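Local coordinates for teichoic acid biosynthesis protein F (PDB 3L7I) that is a teichoic acid biosynthesis protein whose C-terminal part resembles GT-B glycosyltransferases, at residues A[534-547]-A[573-587]. Residues are numbered along the deposited sequence; the frame is centred on the assembly and turned at random.
Sequences LPSDKKVIMYAPTW and LGDDYVILLRMHYLI
Lys539 gives its N-H to Asp576 O and takes that of Val578 on its own O, straddling its register partner Tyr577; so begin six backbone hydrogen bonds that join strands 539-543 and 577-581 in parallel. Odd-numbered residues of the first strand turn both N and O to strand 577-581, reaching the residues before and after their register partner: Ile541 N binds Val578 O at 2.9 Å, and Ile541 O receives Leu580 N. The even-numbered Val540 and Met542 turn their polar backbone atoms the other way, to Asp617, Cys618 and Ile620. The last bond, Arg582 N to Tyr543 O, carries the pairing one residue past the second strand.

Apolar packing occupies both faces. With Ile541 CG1 anti to the carbonyl carbon (chi1 -65°), CD1 is laid over the face of the Tyr577 ring, 4.0 Å from its centroid, a CH-pi contact suiting aliphatic chain to flat ring. On the other face Val540 CG2 lies alongside Val578 CG1 at 3.8 Å, and Leu534 CD2 comes across Val578 CG1 from the preceding loop; compact, branched residues fit here. Ile601, on strand 600-602 at the other side of strand 577-581, also packs on Leu534 and Val578. Helix 566-573 links the two strands in a beta-alpha-beta unit within the second parallel, Rossmann-like sheet of a GT-B-type architecture.

The side-chain hydrogen bonds between the segments come from Lys538, just before the first strand, whose flexible chain bends to bring NZ 2.8 Å from Gly574 O, above the carbonyl plane, with a weak second bond to Tyr577 O.

At the far end Trp547 CE3 sits over one face of the His584 imidazole, 3.3 Å from CG, the ring planes inclined at 49°. His584 ND1 caps the following helix by accepting from Leu586 N, whose side chain sends CD1 to Trp547 CH2.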
loop_
_atom_site.group_PDB
_atom_site.type_symbol
_atom_site.label_atom_id
_atom_site.label_comp_id
_atom_site.label_asym_id
_atom_site.label_seq_id
_atom_site.Cartn_x
_atom_site.Cartn_y
_atom_site.Cartn_z
ATOM N N LEU A 534 -6.111 64.598 9.614
ATOM C CA LEU A 534 -6.062 65.219 10.919
ATOM C C LEU A 534 -6.092 66.748 10.825
ATOM O O LEU A 534 -5.373 67.345 10.023
ATOM C CB LEU A 534 -4.804 64.753 11.650
ATOM C CG LEU A 534 -4.762 63.244 11.886
ATOM C CD1 LEU A 534 -3.470 62.811 12.551
ATOM C CD2 LEU A 534 -5.935 62.867 12.740
ATOM N N PRO A 535 -6.946 67.383 11.637
ATOM C CA PRO A 535 -6.922 68.822 11.911
ATOM C C PRO A 535 -5.501 69.380 12.052
ATOM O O PRO A 535 -4.588 68.653 12.438
ATOM C CB PRO A 535 -7.652 68.910 13.245
ATOM C CG PRO A 535 -8.670 67.811 13.157
ATOM C CD PRO A 535 -8.091 66.723 12.283
ATOM N N SER A 536 -5.330 70.667 11.768
ATOM C CA SER A 536 -3.999 71.255 11.626
ATOM C C SER A 536 -3.435 71.863 12.909
ATOM O O SER A 536 -2.242 71.754 13.179
ATOM C CB SER A 536 -3.992 72.314 10.511
ATOM O OG SER A 536 -4.508 71.793 9.296
ATOM N N ASP A 537 -4.285 72.513 13.692
ATOM C CA ASP A 537 -3.831 73.224 14.883
ATOM C C ASP A 537 -3.683 72.298 16.086
ATOM O O ASP A 537 -3.103 72.670 17.107
ATOM C CB ASP A 537 -4.834 74.317 15.227
ATOM C CG ASP A 537 -6.248 73.773 15.398
ATOM O OD1 ASP A 537 -6.770 73.147 14.440
ATOM O OD2 ASP A 537 -6.833 73.972 16.492
ATOM N N LYS A 538 -4.211 71.086 15.947
ATOM C CA LYS A 538 -4.443 70.200 17.074
ATOM C C LYS A 538 -3.290 69.212 17.314
ATOM O O LYS A 538 -2.697 68.679 16.377
ATOM C CB LYS A 538 -5.811 69.509 16.902
ATOM C CG LYS A 538 -6.984 70.262 17.595
ATOM C CD LYS A 538 -8.209 70.572 16.679
ATOM C CE LYS A 538 -9.575 70.511 17.416
ATOM N NZ LYS A 538 -10.025 69.066 17.747
ATOM N N LYS A 539 -2.955 69.023 18.585
ATOM C CA LYS A 539 -1.938 68.069 18.984
ATOM C C LYS A 539 -2.549 66.669 19.082
ATOM O O LYS A 539 -3.764 66.495 18.968
ATOM C CB LYS A 539 -1.287 68.487 20.302
ATOM C CG LYS A 539 -0.252 69.613 20.147
ATOM C CD LYS A 539 0.667 69.752 21.373
ATOM C CE LYS A 539 -0.061 70.401 22.563
ATOM N NZ LYS A 539 0.604 70.116 23.880
ATOM N N VAL A 540 -1.719 65.662 19.291
ATOM C CA VAL A 540 -2.167 64.304 19.007
ATOM C C VAL A 540 -1.877 63.276 20.101
ATOM O O VAL A 540 -0.716 62.942 20.363
ATOM C CB VAL A 540 -1.554 63.816 17.687
ATOM C CG1 VAL A 540 -1.791 62.321 17.499
ATOM C CG2 VAL A 540 -2.106 64.613 16.536
ATOM N N ILE A 541 -2.942 62.771 20.724
ATOM C CA ILE A 541 -2.822 61.673 21.681
ATOM C C ILE A 541 -3.064 60.331 20.966
ATOM O O ILE A 541 -3.958 60.219 20.103
ATOM C CB ILE A 541 -3.829 61.849 22.850
ATOM C CG1 ILE A 541 -3.494 63.083 23.671
ATOM C CG2 ILE A 541 -3.805 60.676 23.779
ATOM C CD1 ILE A 541 -4.665 63.575 24.479
ATOM N N MET A 542 -2.250 59.329 21.297
ATOM C CA MET A 542 -2.497 57.963 20.826
ATOM C C MET A 542 -2.830 57.039 21.975
ATOM O O MET A 542 -2.179 57.074 23.012
ATOM C CB MET A 542 -1.306 57.385 20.075
ATOM C CG MET A 542 -1.746 56.522 18.905
ATOM S SD MET A 542 -0.687 55.110 18.552
ATOM C CE MET A 542 0.775 55.594 19.443
ATOM N N TYR A 543 -3.825 56.189 21.779
ATOM C CA TYR A 543 -4.271 55.315 22.854
ATOM C C TYR A 543 -4.223 53.879 22.385
ATOM O O TYR A 543 -4.898 53.519 21.435
ATOM C CB TYR A 543 -5.689 55.690 23.255
ATOM C CG TYR A 543 -6.264 54.854 24.354
ATOM C CD1 TYR A 543 -5.482 54.414 25.409
ATOM C CD2 TYR A 543 -7.602 54.519 24.354
ATOM C CE1 TYR A 543 -6.025 53.641 26.428
ATOM C CE2 TYR A 543 -8.148 53.765 25.356
ATOM C CZ TYR A 543 -7.364 53.325 26.392
ATOM O OH TYR A 543 -7.954 52.567 27.386
ATOM N N ALA A 544 -3.442 53.035 23.032
ATOM C CA ALA A 544 -3.312 51.674 22.525
ATOM C C ALA A 544 -3.267 50.658 23.650
ATOM O O ALA A 544 -2.196 50.253 24.097
ATOM C CB ALA A 544 -2.086 51.568 21.661
ATOM N N PRO A 545 -4.444 50.234 24.104
ATOM C CA PRO A 545 -4.626 49.319 25.226
ATOM C C PRO A 545 -4.506 47.886 24.759
ATOM O O PRO A 545 -4.978 47.566 23.665
ATOM C CB PRO A 545 -6.083 49.560 25.632
ATOM C CG PRO A 545 -6.678 50.481 24.579
ATOM C CD PRO A 545 -5.720 50.581 23.461
ATOM N N THR A 546 -3.926 47.010 25.565
ATOM C CA THR A 546 -3.940 45.600 25.174
ATOM C C THR A 546 -5.334 44.992 25.234
ATOM O O THR A 546 -6.227 45.503 25.915
ATOM C CB THR A 546 -3.045 44.727 26.051
ATOM O OG1 THR A 546 -3.169 45.153 27.411
ATOM C CG2 THR A 546 -1.606 44.812 25.581
ATOM N N TRP A 547 -5.479 43.865 24.537
ATOM C CA TRP A 547 -6.730 43.132 24.472
ATOM C C TRP A 547 -7.006 42.451 25.798
ATOM O O TRP A 547 -6.077 42.095 26.525
ATOM C CB TRP A 547 -6.694 42.114 23.333
ATOM C CG TRP A 547 -7.734 41.065 23.461
ATOM C CD1 TRP A 547 -7.657 39.933 24.210
ATOM C CD2 TRP A 547 -9.018 41.050 22.847
ATOM N NE1 TRP A 547 -8.808 39.210 24.097
ATOM C CE2 TRP A 547 -9.669 39.876 23.264
ATOM C CE3 TRP A 547 -9.691 41.918 21.990
ATOM C CZ2 TRP A 547 -10.949 39.535 22.850
ATOM C CZ3 TRP A 547 -10.969 41.582 21.577
ATOM C CH2 TRP A 547 -11.583 40.400 22.005
ATOM N N LEU A 573 -10.679 68.086 26.117
ATOM C CA LEU A 573 -9.485 68.144 25.289
ATOM C C LEU A 573 -9.811 68.366 23.819
ATOM O O LEU A 573 -8.914 68.613 23.017
ATOM C CB LEU A 573 -8.681 66.843 25.442
ATOM C CG LEU A 573 -8.187 66.526 26.851
ATOM C CD1 LEU A 573 -7.625 65.130 26.957
ATOM C CD2 LEU A 573 -7.156 67.544 27.264
ATOM N N GLY A 574 -11.090 68.284 23.473
ATOM C CA GLY A 574 -11.522 68.330 22.089
ATOM C C GLY A 574 -11.170 69.561 21.269
ATOM O O GLY A 574 -11.433 69.595 20.063
ATOM N N ASP A 575 -10.585 70.571 21.902
ATOM C CA ASP A 575 -10.243 71.797 21.192
ATOM C C ASP A 575 -8.739 71.928 21.058
ATOM O O ASP A 575 -8.249 72.711 20.252
ATOM C CB ASP A 575 -10.821 73.042 21.887
ATOM C CG ASP A 575 -12.337 73.194 21.693
ATOM O OD1 ASP A 575 -12.879 72.748 20.648
ATOM O OD2 ASP A 575 -12.987 73.783 22.592
ATOM N N ASP A 576 -8.001 71.166 21.850
ATOM C CA ASP A 576 -6.547 71.213 21.791
ATOM C C ASP A 576 -5.983 69.949 21.141
ATOM O O ASP A 576 -4.903 69.973 20.553
ATOM C CB ASP A 576 -5.949 71.383 23.195
ATOM C CG ASP A 576 -6.279 72.740 23.824
ATOM O OD1 ASP A 576 -6.101 73.776 23.140
ATOM O OD2 ASP A 576 -6.693 72.767 25.014
ATOM N N TYR A 577 -6.734 68.856 21.241
ATOM C CA TYR A 577 -6.242 67.533 20.867
ATOM C C TYR A 577 -7.115 66.759 19.895
ATOM O O TYR A 577 -8.323 66.971 19.760
ATOM C CB TYR A 577 -6.081 66.659 22.107
ATOM C CG TYR A 577 -4.963 67.062 23.023
ATOM C CD1 TYR A 577 -3.679 66.560 22.841
ATOM C CD2 TYR A 577 -5.191 67.938 24.086
ATOM C CE1 TYR A 577 -2.653 66.930 23.687
ATOM C CE2 TYR A 577 -4.177 68.310 24.935
ATOM C CZ TYR A 577 -2.905 67.804 24.735
ATOM O OH TYR A 577 -1.879 68.173 25.585
ATOM N N VAL A 578 -6.477 65.813 19.238
ATOM C CA VAL A 578 -7.206 64.783 18.553
ATOM C C VAL A 578 -6.663 63.455 19.104
ATOM O O VAL A 578 -5.472 63.355 19.425
ATOM C CB VAL A 578 -7.027 64.955 17.059
ATOM C CG1 VAL A 578 -5.915 64.057 16.543
ATOM C CG2 VAL A 578 -8.320 64.691 16.374
ATOM N N ILE A 579 -7.508 62.447 19.276
ATOM C CA ILE A 579 -7.009 61.195 19.865
ATOM C C ILE A 579 -7.056 59.983 18.913
ATOM O O ILE A 579 -8.114 59.669 18.344
ATOM C CB ILE A 579 -7.727 60.878 21.193
ATOM C CG1 ILE A 579 -7.088 59.686 21.876
ATOM C CG2 ILE A 579 -9.221 60.640 20.983
ATOM C CD1 ILE A 579 -7.814 59.343 23.184
ATOM N N LEU A 580 -5.915 59.319 18.713
ATOM C CA LEU A 580 -5.880 58.144 17.828
ATOM C C LEU A 580 -6.127 56.860 18.605
ATOM O O LEU A 580 -5.372 56.543 19.533
ATOM C CB LEU A 580 -4.549 58.049 17.086
ATOM C CG LEU A 580 -4.077 59.322 16.390
ATOM C CD1 LEU A 580 -2.830 59.102 15.559
ATOM C CD2 LEU A 580 -5.208 59.853 15.539
ATOM N N LEU A 581 -7.180 56.129 18.245
ATOM C CA LEU A 581 -7.512 54.886 18.934
ATOM C C LEU A 581 -6.968 53.674 18.169
ATOM O O LEU A 581 -7.452 53.342 17.072
ATOM C CB LEU A 581 -9.026 54.745 19.117
ATOM C CG LEU A 581 -9.793 55.916 19.722
ATOM C CD1 LEU A 581 -11.281 55.620 19.787
ATOM C CD2 LEU A 581 -9.274 56.291 21.109
ATOM N N ARG A 582 -5.966 53.014 18.743
ATOM C CA ARG A 582 -5.414 51.809 18.153
ATOM C C ARG A 582 -5.849 50.583 18.937
ATOM O O ARG A 582 -5.212 50.209 19.917
ATOM C CB ARG A 582 -3.891 51.897 18.102
ATOM C CG ARG A 582 -3.226 50.594 17.665
ATOM C CD ARG A 582 -2.063 50.817 16.713
ATOM N NE ARG A 582 -2.516 50.703 15.341
ATOM C CZ ARG A 582 -1.990 49.876 14.447
ATOM N NH1 ARG A 582 -0.950 49.107 14.760
ATOM N NH2 ARG A 582 -2.492 49.844 13.221
ATOM N N MET A 583 -6.917 49.946 18.486
ATOM C CA MET A 583 -7.526 48.837 19.214
ATOM C C MET A 583 -7.340 47.495 18.524
ATOM O O MET A 583 -7.043 47.445 17.341
ATOM C CB MET A 583 -9.025 49.094 19.323
ATOM C CG MET A 583 -9.365 50.566 19.385
ATOM S SD MET A 583 -8.974 51.149 21.033
ATOM C CE MET A 583 -10.385 50.474 21.915
ATOM N N HIS A 584 -7.542 46.410 19.268
ATOM C CA HIS A 584 -7.597 45.077 18.673
ATOM C C HIS A 584 -8.620 45.140 17.551
ATOM O O HIS A 584 -9.545 45.951 17.600
ATOM C CB HIS A 584 -8.019 44.019 19.708
ATOM C CG HIS A 584 -8.008 42.606 19.188
ATOM N ND1 HIS A 584 -9.112 42.013 18.613
ATOM C CD2 HIS A 584 -7.027 41.671 19.173
ATOM C CE1 HIS A 584 -8.810 40.776 18.260
ATOM N NE2 HIS A 584 -7.554 40.543 18.590
ATOM N N TYR A 585 -8.462 44.293 16.540
ATOM C CA TYR A 585 -9.302 44.417 15.359
ATOM C C TYR A 585 -10.753 44.082 15.675
ATOM O O TYR A 585 -11.655 44.614 15.054
ATOM C CB TYR A 585 -8.771 43.568 14.199
ATOM C CG TYR A 585 -9.187 42.116 14.251
ATOM C CD1 TYR A 585 -10.471 41.724 13.877
ATOM C CD2 TYR A 585 -8.297 41.133 14.671
ATOM C CE1 TYR A 585 -10.860 40.396 13.928
ATOM C CE2 TYR A 585 -8.675 39.803 14.726
ATOM C CZ TYR A 585 -9.959 39.439 14.352
ATOM O OH TYR A 585 -10.343 38.115 14.400
ATOM N N LEU A 586 -10.975 43.204 16.647
ATOM C CA LEU A 586 -12.329 42.824 17.042
ATOM C C LEU A 586 -13.031 43.994 17.722
ATOM O O LEU A 586 -14.249 44.141 17.634
ATOM C CB LEU A 586 -12.300 41.627 18.000
ATOM C CG LEU A 586 -12.103 40.223 17.441
ATOM C CD1 LEU A 586 -11.991 39.239 18.595
ATOM C CD2 LEU A 586 -13.247 39.841 16.521
ATOM N N ILE A 587 -12.254 44.810 18.420
ATOM C CA ILE A 587 -12.803 45.957 19.122
ATOM C C ILE A 587 -13.040 47.125 18.167
ATOM O O ILE A 587 -14.012 47.869 18.300
ATOM C CB ILE A 587 -11.873 46.417 20.260
ATOM C CG1 ILE A 587 -12.188 45.643 21.532
ATOM C CG2 ILE A 587 -12.038 47.913 20.513
ATOM C CD1 ILE A 587 -12.482 46.565 22.705
#